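Local atomic coordinates of polyketide synthase PksL (Bacillus subtilis, PDB entry 5E1V), a protein that probably catalyses the dehydration of beta-hydroxyacyl intermediates, as the dehydratase domain of a trans-AT polyketide synthase linked to bacillaene production. Residues A[52-58]-A[107-113]; A[116-120]-A[223-227]; A[247-253]-A[266-272]. All coordinates share one frame; numbering follows the deposited sequence.

Contact 1: residues A[52-58]-A[107-113]; sequences LQLRNLS and MKADMHA
The backbone oxygen K108 O is gripped twice from across the sheet: S58 N gives it a hydrogen bond of 2.8 Å, and the alpha C-H of L57 adds a weaker contact. The two strands, 53-58 and 107-112, run antiparallel in the first part of a fold that its family places among the hotdog domains. Paired amide bonds join Q53 to H112 and R55 to D110, after which the register slips by one residue. The slip is a G1 beta bulge at N56 and L57, which both face Y220 on the neighbouring strand 215-225. N56 has left-handed backbone angles, a conformation that asparagine tolerates better than most residues.

The side chains divide between a buried and a more polar face. L57 and M107 cross at about a right angle on the buried side, CG to CG 3.8 Å, and both rest on I38 of helix 34-44. A109, small enough to fit between L54 and L57, has its CB 3.9 Å from L54 CD1. M111, its CG anti to the backbone N (chi1 175°), folds back at its later torsions until SD comes 3.5 Å from Q53 O; its flexible thioether also meets L52, CB to SD at 3.7 Å.

On the polar face the aliphatic part of R55 lies against the imidazole of H112. The guanidinium is turned 54° from the ring, with NH1 above one face near its rim, while R55 CD approaches H112 ND1 and H112 CE1 equally, 3.3 Å from each.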
loop_
_atom_site.group_PDB
_atom_site.type_symbol
_atom_site.label_atom_id
_atom_site.label_comp_id
_atom_site.label_asym_id
_atom_site.label_seq_id
_atom_site.Cartn_x
_atom_site.Cartn_y
_atom_site.Cartn_z
ATOM N N LEU A 52 -16.136 5.916 3.480
ATOM C CA LEU A 52 -15.539 6.178 2.208
ATOM C C LEU A 52 -15.241 4.824 1.543
ATOM O O LEU A 52 -15.242 3.740 2.224
ATOM C CB LEU A 52 -14.248 6.941 2.419
ATOM C CG LEU A 52 -14.348 8.170 3.297
ATOM C CD1 LEU A 52 -12.985 8.820 3.545
ATOM C CD2 LEU A 52 -15.302 9.129 2.629
ATOM N N GLN A 53 -15.182 4.851 0.220
ATOM C CA GLN A 53 -14.554 3.790 -0.554
ATOM C C GLN A 53 -13.662 4.464 -1.579
ATOM O O GLN A 53 -14.153 5.249 -2.363
ATOM C CB GLN A 53 -15.573 2.922 -1.325
ATOM C CG GLN A 53 -14.865 1.872 -2.165
ATOM C CD GLN A 53 -15.829 1.157 -3.136
ATOM O OE1 GLN A 53 -16.919 1.631 -3.397
ATOM N NE2 GLN A 53 -15.374 0.068 -3.716
ATOM N N LEU A 54 -12.389 4.096 -1.587
ATOM C CA LEU A 54 -11.408 4.576 -2.546
ATOM C C LEU A 54 -11.580 3.650 -3.770
ATOM O O LEU A 54 -11.707 2.428 -3.616
ATOM C CB LEU A 54 -10.022 4.397 -1.964
ATOM C CG LEU A 54 -8.858 4.942 -2.871
ATOM C CD1 LEU A 54 -8.885 6.437 -3.126
ATOM C CD2 LEU A 54 -7.554 4.571 -2.158
ATOM N N ARG A 55 -11.684 4.262 -4.931
ATOM C CA ARG A 55 -11.808 3.477 -6.156
ATOM C C ARG A 55 -10.947 3.915 -7.300
ATOM O O ARG A 55 -10.702 5.091 -7.458
ATOM C CB ARG A 55 -13.273 3.474 -6.670
ATOM C CG ARG A 55 -14.322 2.883 -5.743
ATOM C CD ARG A 55 -15.701 3.009 -6.376
ATOM N NE ARG A 55 -15.995 1.912 -7.292
ATOM C CZ ARG A 55 -17.170 1.744 -7.903
ATOM N NH1 ARG A 55 -18.173 2.616 -7.706
ATOM N NH2 ARG A 55 -17.358 0.688 -8.695
ATOM N N ASN A 56 -10.530 2.938 -8.107
ATOM C CA ASN A 56 -9.879 3.126 -9.403
ATOM C C ASN A 56 -8.693 4.048 -9.288
ATOM O O ASN A 56 -8.668 5.069 -9.931
ATOM C CB ASN A 56 -10.909 3.688 -10.408
ATOM C CG ASN A 56 -12.060 2.699 -10.632
ATOM O OD1 ASN A 56 -11.960 1.457 -10.330
ATOM N ND2 ASN A 56 -13.174 3.230 -11.041
ATOM N N LEU A 57 -7.808 3.751 -8.333
ATOM C CA LEU A 57 -6.542 4.467 -8.211
ATOM C C LEU A 57 -5.586 4.014 -9.253
ATOM O O LEU A 57 -5.338 2.823 -9.398
ATOM C CB LEU A 57 -5.896 4.226 -6.788
ATOM C CG LEU A 57 -4.759 5.159 -6.490
ATOM C CD1 LEU A 57 -4.608 5.742 -5.055
ATOM C CD2 LEU A 57 -3.421 4.426 -6.864
ATOM N N SER A 58 -5.035 4.952 -10.018
ATOM C CA SER A 58 -4.005 4.676 -10.973
ATOM C C SER A 58 -2.742 5.408 -10.666
ATOM O O SER A 58 -2.799 6.563 -10.432
ATOM C CB SER A 58 -4.440 5.174 -12.365
ATOM O OG SER A 58 -5.356 4.302 -12.811
ATOM N N MET A 107 -0.608 10.236 -9.719
ATOM C CA MET A 107 -1.694 9.308 -9.293
ATOM C C MET A 107 -3.017 10.045 -9.570
ATOM O O MET A 107 -3.131 11.235 -9.379
ATOM C CB MET A 107 -1.502 9.003 -7.759
ATOM C CG MET A 107 -2.556 8.144 -7.151
ATOM S SD MET A 107 -3.893 9.136 -6.576
ATOM C CE MET A 107 -3.218 9.960 -5.088
ATOM N N LYS A 108 -4.064 9.310 -9.867
ATOM C CA LYS A 108 -5.428 9.804 -9.785
ATOM C C LYS A 108 -6.287 8.685 -9.176
ATOM O O LYS A 108 -5.907 7.538 -9.211
ATOM C CB LYS A 108 -5.951 9.956 -11.221
ATOM C CG LYS A 108 -5.365 11.099 -12.001
ATOM C CD LYS A 108 -5.796 10.985 -13.499
ATOM C CE LYS A 108 -7.090 11.712 -13.680
ATOM N NZ LYS A 108 -7.651 11.493 -15.054
ATOM N N ALA A 109 -7.460 9.033 -8.678
ATOM C CA ALA A 109 -8.317 8.121 -8.017
ATOM C C ALA A 109 -9.676 8.770 -7.823
ATOM O O ALA A 109 -9.836 9.974 -7.949
ATOM C CB ALA A 109 -7.723 7.755 -6.623
ATOM N N ASP A 110 -10.647 7.955 -7.448
ATOM C CA ASP A 110 -11.961 8.413 -7.082
ATOM C C ASP A 110 -12.230 8.050 -5.629
ATOM O O ASP A 110 -11.791 7.001 -5.182
ATOM C CB ASP A 110 -13.030 7.735 -7.917
ATOM C CG ASP A 110 -12.806 7.941 -9.470
ATOM O OD1 ASP A 110 -12.435 9.054 -9.862
ATOM O OD2 ASP A 110 -12.969 6.950 -10.221
ATOM N N MET A 111 -12.927 8.917 -4.906
ATOM C CA MET A 111 -13.285 8.549 -3.539
ATOM C C MET A 111 -14.799 8.748 -3.482
ATOM O O MET A 111 -15.259 9.821 -3.861
ATOM C CB MET A 111 -12.592 9.426 -2.522
ATOM C CG MET A 111 -13.025 9.157 -1.083
ATOM S SD MET A 111 -12.236 7.629 -0.580
ATOM C CE MET A 111 -10.807 8.131 0.361
ATOM N N HIS A 112 -15.504 7.728 -3.013
ATOM C CA HIS A 112 -16.977 7.767 -2.899
ATOM C C HIS A 112 -17.327 7.817 -1.466
ATOM O O HIS A 112 -16.842 6.989 -0.720
ATOM C CB HIS A 112 -17.597 6.508 -3.517
ATOM C CG HIS A 112 -17.440 6.443 -4.996
ATOM N ND1 HIS A 112 -16.221 6.193 -5.608
ATOM C CD2 HIS A 112 -18.332 6.598 -5.988
ATOM C CE1 HIS A 112 -16.375 6.224 -6.919
ATOM N NE2 HIS A 112 -17.647 6.473 -7.172
ATOM N N ALA A 113 -18.111 8.826 -1.082
ATOM C CA ALA A 113 -18.526 9.034 0.306
ATOM C C ALA A 113 -19.783 8.219 0.596
ATOM O O ALA A 113 -20.173 8.060 1.766
ATOM C CB ALA A 113 -18.788 10.512 0.584
#

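Contact 2: residues A[116-120]-A[223-227]; sequences PAIFE and FSASA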
loop_
_atom_site.group_PDB
_atom_site.type_symbol
_atom_site.label_atom_id
_atom_site.label_comp_id
_atom_site.label_asym_id
_atom_site.label_seq_id
_atom_site.Cartn_x
_atom_site.Cartn_y
_atom_site.Cartn_z
ATOM N N PRO A 116 -21.488 2.953 3.927
ATOM C CA PRO A 116 -20.584 2.583 5.005
ATOM C C PRO A 116 -19.885 1.238 4.743
ATOM O O PRO A 116 -20.491 0.291 4.215
ATOM C CB PRO A 116 -21.481 2.554 6.235
ATOM C CG PRO A 116 -22.857 2.407 5.734
ATOM C CD PRO A 116 -22.892 2.998 4.358
ATOM N N ALA A 117 -18.606 1.173 5.097
ATOM C CA ALA A 117 -17.807 -0.011 4.901
ATOM C C ALA A 117 -18.053 -0.922 6.065
ATOM O O ALA A 117 -17.732 -0.582 7.209
ATOM C CB ALA A 117 -16.325 0.356 4.810
ATOM N N ILE A 118 -18.642 -2.077 5.793
ATOM C CA ILE A 118 -18.891 -3.105 6.829
ATOM C C ILE A 118 -18.530 -4.495 6.271
ATOM O O ILE A 118 -18.713 -4.767 5.096
ATOM C CB ILE A 118 -20.372 -3.132 7.320
ATOM C CG1 ILE A 118 -20.910 -1.716 7.561
ATOM C CG2 ILE A 118 -20.511 -4.025 8.561
ATOM C CD1 ILE A 118 -22.395 -1.598 7.906
ATOM N N PHE A 119 -17.955 -5.338 7.120
ATOM C CA PHE A 119 -17.491 -6.657 6.784
ATOM C C PHE A 119 -17.997 -7.599 7.864
ATOM O O PHE A 119 -17.993 -7.236 9.039
ATOM C CB PHE A 119 -15.962 -6.695 6.833
ATOM C CG PHE A 119 -15.301 -5.841 5.798
ATOM C CD1 PHE A 119 -15.231 -6.247 4.501
ATOM C CD2 PHE A 119 -14.774 -4.588 6.143
ATOM C CE1 PHE A 119 -14.643 -5.434 3.539
ATOM C CE2 PHE A 119 -14.121 -3.809 5.193
ATOM C CZ PHE A 119 -14.074 -4.226 3.905
ATOM N N GLU A 120 -18.413 -8.780 7.459
ATOM C CA GLU A 120 -18.915 -9.825 8.365
ATOM C C GLU A 120 -17.958 -10.985 8.556
ATOM O O GLU A 120 -18.016 -11.700 9.575
ATOM C CB GLU A 120 -20.212 -10.388 7.807
ATOM C CG GLU A 120 -21.319 -9.383 7.768
ATOM C CD GLU A 120 -22.541 -9.841 6.988
ATOM O OE1 GLU A 120 -22.534 -10.921 6.337
ATOM O OE2 GLU A 120 -23.521 -9.077 7.040
ATOM N N PHE A 223 -10.564 0.107 -2.319
ATOM C CA PHE A 223 -10.163 -0.029 -0.963
ATOM C C PHE A 223 -11.293 0.433 -0.122
ATOM O O PHE A 223 -11.856 1.499 -0.330
ATOM C CB PHE A 223 -8.893 0.809 -0.612
ATOM C CG PHE A 223 -8.430 0.555 0.758
ATOM C CD1 PHE A 223 -7.718 -0.559 1.038
ATOM C CD2 PHE A 223 -8.732 1.382 1.744
ATOM C CE1 PHE A 223 -7.229 -0.817 2.324
ATOM C CE2 PHE A 223 -8.276 1.177 3.028
ATOM C CZ PHE A 223 -7.542 0.054 3.318
ATOM N N SER A 224 -11.568 -0.357 0.890
ATOM C CA SER A 224 -12.662 -0.136 1.805
ATOM C C SER A 224 -12.162 -0.597 3.160
ATOM O O SER A 224 -11.537 -1.655 3.210
ATOM C CB SER A 224 -13.854 -1.037 1.387
ATOM O OG SER A 224 -14.878 -0.653 2.260
ATOM N N ALA A 225 -12.517 0.108 4.209
ATOM C CA ALA A 225 -12.052 -0.159 5.568
ATOM C C ALA A 225 -13.086 0.324 6.626
ATOM O O ALA A 225 -13.649 1.425 6.519
ATOM C CB ALA A 225 -10.701 0.528 5.799
ATOM N N SER A 226 -13.388 -0.578 7.551
ATOM C CA SER A 226 -14.249 -0.323 8.723
ATOM C C SER A 226 -13.414 0.085 9.958
ATOM O O SER A 226 -13.956 0.490 10.949
ATOM C CB SER A 226 -15.090 -1.592 9.060
ATOM O OG SER A 226 -14.290 -2.720 9.448
ATOM N N ALA A 227 -12.090 -0.064 9.914
ATOM C CA ALA A 227 -11.235 0.307 11.049
ATOM C C ALA A 227 -9.804 0.578 10.523
ATOM O O ALA A 227 -9.406 0.196 9.423
ATOM C CB ALA A 227 -11.219 -0.766 12.130
#
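A117 and S226 bring their CA atoms to 5.2 Å, but no hydrogen bond joins the extended loop 116-120 to the end of strand 215-225. Because the loop is extended, A117 and F119 both point toward the strand while I118 between them turns away.

A117 makes the close approach. Its methyl CB sits 3.1 Å from S224 OG and 3.4 Å from A225 O, a tight fit that suits the smallness of alanine. The loop backbone takes part too, A117 O lying 3.4 Å from S226 CB. F119 reaches across with the rim of its ring. Its CG stands beside the backbone N (chi1 -66°), which directs the ring so that CZ comes 3.7 Å from S224 O and CD2 3.8 Å from S226 OG, the hydroxyl lying in the ring plane. CE2, between them on the rim, faces A225 CA. The ring also touches K262 of strand 262-273. Replacing F119 with an alanine would probably open a gap beside S224 and S226 and let this part of the loop lift from the strand.

Serine suits positions 224 and 226, at and just past the strand's end, being small enough to admit the ring while offering a hydroxyl: S226 OG makes a weak hydrogen bond to V263 O. Backbone bonds from A117 to S50, and from S224 and S226 to E265 and V263, fix the two partners separately. The loop leads from strand 104-112 toward helix 125-130, consistent with the connection between the halves of a double-hotdog dehydratase. With oxygens at the ring's edge, where aromatic C-H groups carry slight positive charge, the contact probably rests on shape and weak electrostatics instead of directed bonds.

Contact 3: residues A[247-253]-A[266-272]; sequences ELIYVTL and LKNFTSK
T270 sets its methyl CG2 over one face of the Y250 ring, 3.9 Å above the plane and offset toward the rim, in a CH-pi contact 24° off the ring normal. CG2 stands anti to the backbone N and OG1 beside it: the methyl lies over the ring, while the hydroxyl, also 3.5 Å from Y250 CD2, bonds to N268 O at 3.2 Å, the donor standing above the carbonyl plane. A beta-branched residue suits this extended site, where Y250 and T270 form a non-hydrogen-bonded pair.

Beside them a beta bulge shifts the register between V251 and L253. T252 bridges the irregularity through its hydroxyl, which accepts N268 N at 3.0 Å in a nearly straight bond (176°). The neighbouring bond from F269 N to V251 O is weak, bent to 124°. N268 has left-handed backbone angles, which asparagine bears readily, and its OD1 is held by R243, whose side chain also makes a cation-pi contact with Y250.

The opposite face is largely apolar. V251 CG2 lies 3.7 Å from F269 CD2, and L253 CD1 reaches the same ring carbon at 4.0 Å while running alongside L266. I249 CG1 packs on S271 CB at 3.7 Å, the small serine accepting the bulkier isoleucine. Farther out, A200 of helix 190-203 meets V251 and L253, and L32 meets L266 and F269. The hairpin of strands 248-256 and 262-273, its largely apolar face on helix 190-203, fits the hotdog fold of this family, in which an antiparallel sheet wraps round a central helix.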
loop_
_atom_site.group_PDB
_atom_site.type_symbol
_atom_site.label_atom_id
_atom_site.label_comp_id
_atom_site.label_asym_id
_atom_site.label_seq_id
_atom_site.Cartn_x
_atom_site.Cartn_y
_atom_site.Cartn_z
ATOM N N GLU A 247 2.527 -9.158 -18.550
ATOM C CA GLU A 247 3.206 -8.043 -17.863
ATOM C C GLU A 247 2.537 -7.598 -16.525
ATOM O O GLU A 247 3.126 -6.760 -15.777
ATOM C CB GLU A 247 3.090 -6.861 -18.844
ATOM C CG GLU A 247 4.256 -5.915 -18.958
ATOM C CD GLU A 247 5.388 -6.377 -19.869
ATOM O OE1 GLU A 247 5.861 -7.536 -19.730
ATOM O OE2 GLU A 247 5.840 -5.532 -20.687
ATOM N N LEU A 248 1.334 -8.135 -16.243
ATOM C CA LEU A 248 0.494 -7.689 -15.099
ATOM C C LEU A 248 0.143 -8.767 -14.149
ATOM O O LEU A 248 -0.211 -9.884 -14.579
ATOM C CB LEU A 248 -0.823 -7.108 -15.574
ATOM C CG LEU A 248 -0.629 -5.971 -16.544
ATOM C CD1 LEU A 248 -1.938 -5.638 -17.225
ATOM C CD2 LEU A 248 -0.023 -4.716 -15.900
ATOM N N ILE A 249 0.222 -8.448 -12.846
ATOM C CA ILE A 249 -0.181 -9.361 -11.773
ATOM C C ILE A 249 -1.285 -8.677 -11.007
ATOM O O ILE A 249 -1.323 -7.422 -10.975
ATOM C CB ILE A 249 0.963 -9.765 -10.825
ATOM C CG1 ILE A 249 1.619 -8.545 -10.142
ATOM C CG2 ILE A 249 2.031 -10.537 -11.598
ATOM C CD1 ILE A 249 2.386 -8.874 -8.878
ATOM N N TYR A 250 -2.165 -9.505 -10.429
ATOM C CA TYR A 250 -3.366 -9.082 -9.733
ATOM C C TYR A 250 -3.483 -9.887 -8.482
ATOM O O TYR A 250 -3.203 -11.088 -8.481
ATOM C CB TYR A 250 -4.636 -9.365 -10.570
ATOM C CG TYR A 250 -4.669 -8.817 -11.988
ATOM C CD1 TYR A 250 -3.961 -9.449 -13.021
ATOM C CD2 TYR A 250 -5.448 -7.719 -12.321
ATOM C CE1 TYR A 250 -3.992 -8.949 -14.312
ATOM C CE2 TYR A 250 -5.501 -7.233 -13.618
ATOM C CZ TYR A 250 -4.768 -7.876 -14.603
ATOM O OH TYR A 250 -4.824 -7.428 -15.871
ATOM N N VAL A 251 -3.868 -9.249 -7.377
ATOM C CA VAL A 251 -4.103 -9.934 -6.141
ATOM C C VAL A 251 -5.188 -9.152 -5.386
ATOM O O VAL A 251 -5.433 -8.004 -5.688
ATOM C CB VAL A 251 -2.874 -9.958 -5.223
ATOM C CG1 VAL A 251 -1.749 -10.714 -5.890
ATOM C CG2 VAL A 251 -2.384 -8.534 -4.950
ATOM N N THR A 252 -5.811 -9.786 -4.409
ATOM C CA THR A 252 -6.816 -9.129 -3.590
ATOM C C THR A 252 -6.321 -9.346 -2.158
ATOM O O THR A 252 -6.063 -10.468 -1.736
ATOM C CB THR A 252 -8.283 -9.601 -3.835
ATOM O OG1 THR A 252 -8.837 -8.981 -5.004
ATOM C CG2 THR A 252 -9.163 -9.116 -2.651
ATOM N N LEU A 253 -6.142 -8.237 -1.418
ATOM C CA LEU A 253 -5.603 -8.274 -0.062
ATOM C C LEU A 253 -6.724 -8.103 0.955
ATOM O O LEU A 253 -7.458 -7.130 0.896
ATOM C CB LEU A 253 -4.521 -7.135 0.141
ATOM C CG LEU A 253 -3.274 -7.076 -0.749
ATOM C CD1 LEU A 253 -2.337 -5.865 -0.436
ATOM C CD2 LEU A 253 -2.518 -8.419 -0.801
ATOM N N LEU A 266 -8.306 -4.544 -0.040
ATOM C CA LEU A 266 -7.824 -3.929 -1.299
ATOM C C LEU A 266 -8.130 -4.847 -2.429
ATOM O O LEU A 266 -7.434 -5.872 -2.594
ATOM C CB LEU A 266 -6.300 -3.664 -1.276
ATOM C CG LEU A 266 -5.694 -2.780 -2.339
ATOM C CD1 LEU A 266 -6.180 -1.364 -2.342
ATOM C CD2 LEU A 266 -4.223 -2.733 -2.194
ATOM N N LYS A 267 -9.138 -4.509 -3.211
ATOM C CA LYS A 267 -9.537 -5.441 -4.317
ATOM C C LYS A 267 -8.806 -5.208 -5.631
ATOM O O LYS A 267 -8.691 -4.084 -6.111
ATOM C CB LYS A 267 -11.060 -5.360 -4.458
ATOM C CG LYS A 267 -11.728 -6.289 -5.479
ATOM C CD LYS A 267 -13.251 -6.277 -5.204
ATOM C CE LYS A 267 -14.051 -7.052 -6.267
ATOM N NZ LYS A 267 -13.361 -8.323 -6.619
ATOM N N ASN A 268 -8.292 -6.290 -6.251
ATOM C CA ASN A 268 -7.534 -6.223 -7.528
ATOM C C ASN A 268 -6.412 -5.191 -7.521
ATOM O O ASN A 268 -6.348 -4.297 -8.316
ATOM C CB ASN A 268 -8.471 -6.081 -8.703
ATOM C CG ASN A 268 -9.041 -7.442 -9.101
ATOM O OD1 ASN A 268 -8.274 -8.378 -9.324
ATOM N ND2 ASN A 268 -10.348 -7.566 -9.133
ATOM N N PHE A 269 -5.560 -5.358 -6.533
ATOM C CA PHE A 269 -4.249 -4.701 -6.517
ATOM C C PHE A 269 -3.441 -5.262 -7.703
ATOM O O PHE A 269 -2.993 -6.427 -7.687
ATOM C CB PHE A 269 -3.574 -4.920 -5.192
ATOM C CG PHE A 269 -2.137 -4.510 -5.144
ATOM C CD1 PHE A 269 -1.662 -3.535 -5.945
ATOM C CD2 PHE A 269 -1.262 -5.121 -4.268
ATOM C CE1 PHE A 269 -0.332 -3.164 -5.910
ATOM C CE2 PHE A 269 0.077 -4.790 -4.260
ATOM C CZ PHE A 269 0.540 -3.788 -5.090
ATOM N N THR A 270 -3.286 -4.396 -8.701
ATOM C CA THR A 270 -2.604 -4.684 -9.988
ATOM C C THR A 270 -1.240 -3.975 -10.016
ATOM O O THR A 270 -1.138 -2.724 -9.828
ATOM C CB THR A 270 -3.370 -4.126 -11.200
ATOM O OG1 THR A 270 -4.782 -4.455 -11.118
ATOM C CG2 THR A 270 -2.764 -4.675 -12.499
ATOM N N SER A 271 -0.204 -4.746 -10.361
ATOM C CA SER A 271 1.144 -4.257 -10.542
ATOM C C SER A 271 1.683 -4.667 -11.920
ATOM O O SER A 271 1.167 -5.593 -12.561
ATOM C CB SER A 271 2.035 -4.884 -9.447
ATOM O OG SER A 271 1.570 -4.530 -8.156
ATOM N N LYS A 272 2.715 -3.970 -12.367
ATOM C CA LYS A 272 3.188 -4.100 -13.753
ATOM C C LYS A 272 4.666 -4.292 -13.756
ATOM O O LYS A 272 5.388 -3.666 -12.985
ATOM C CB LYS A 272 2.854 -2.875 -14.573
ATOM C CG LYS A 272 3.281 -2.939 -16.061
ATOM C CD LYS A 272 2.912 -1.670 -16.818
ATOM C CE LYS A 272 3.987 -0.602 -16.666
ATOM N NZ LYS A 272 3.494 0.771 -17.017
#

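Five neighbouring antiparallel strands carry the three contacts, in the order 104-112, 53-59, 215-225, 262-273 and 248-256. Contact 1 joins the first two, contact 3 the last two, and contact 2 lays a loop against the end of the middle strand. Their centres lie about 15 Å (1 to 2), about 16 Å (1 to 3) and about 19 Å (2 to 3) apart, and along the chain they follow in series. L54 O and F223 N, 2.9 Å apart in a probable hydrogen bond, tie contact 1 to contact 2, while F223 packs on L266 of contact 3. Strands from early and late in the sequence thus meet within one chain, consistent with a double hotdog in this monomeric dehydratase.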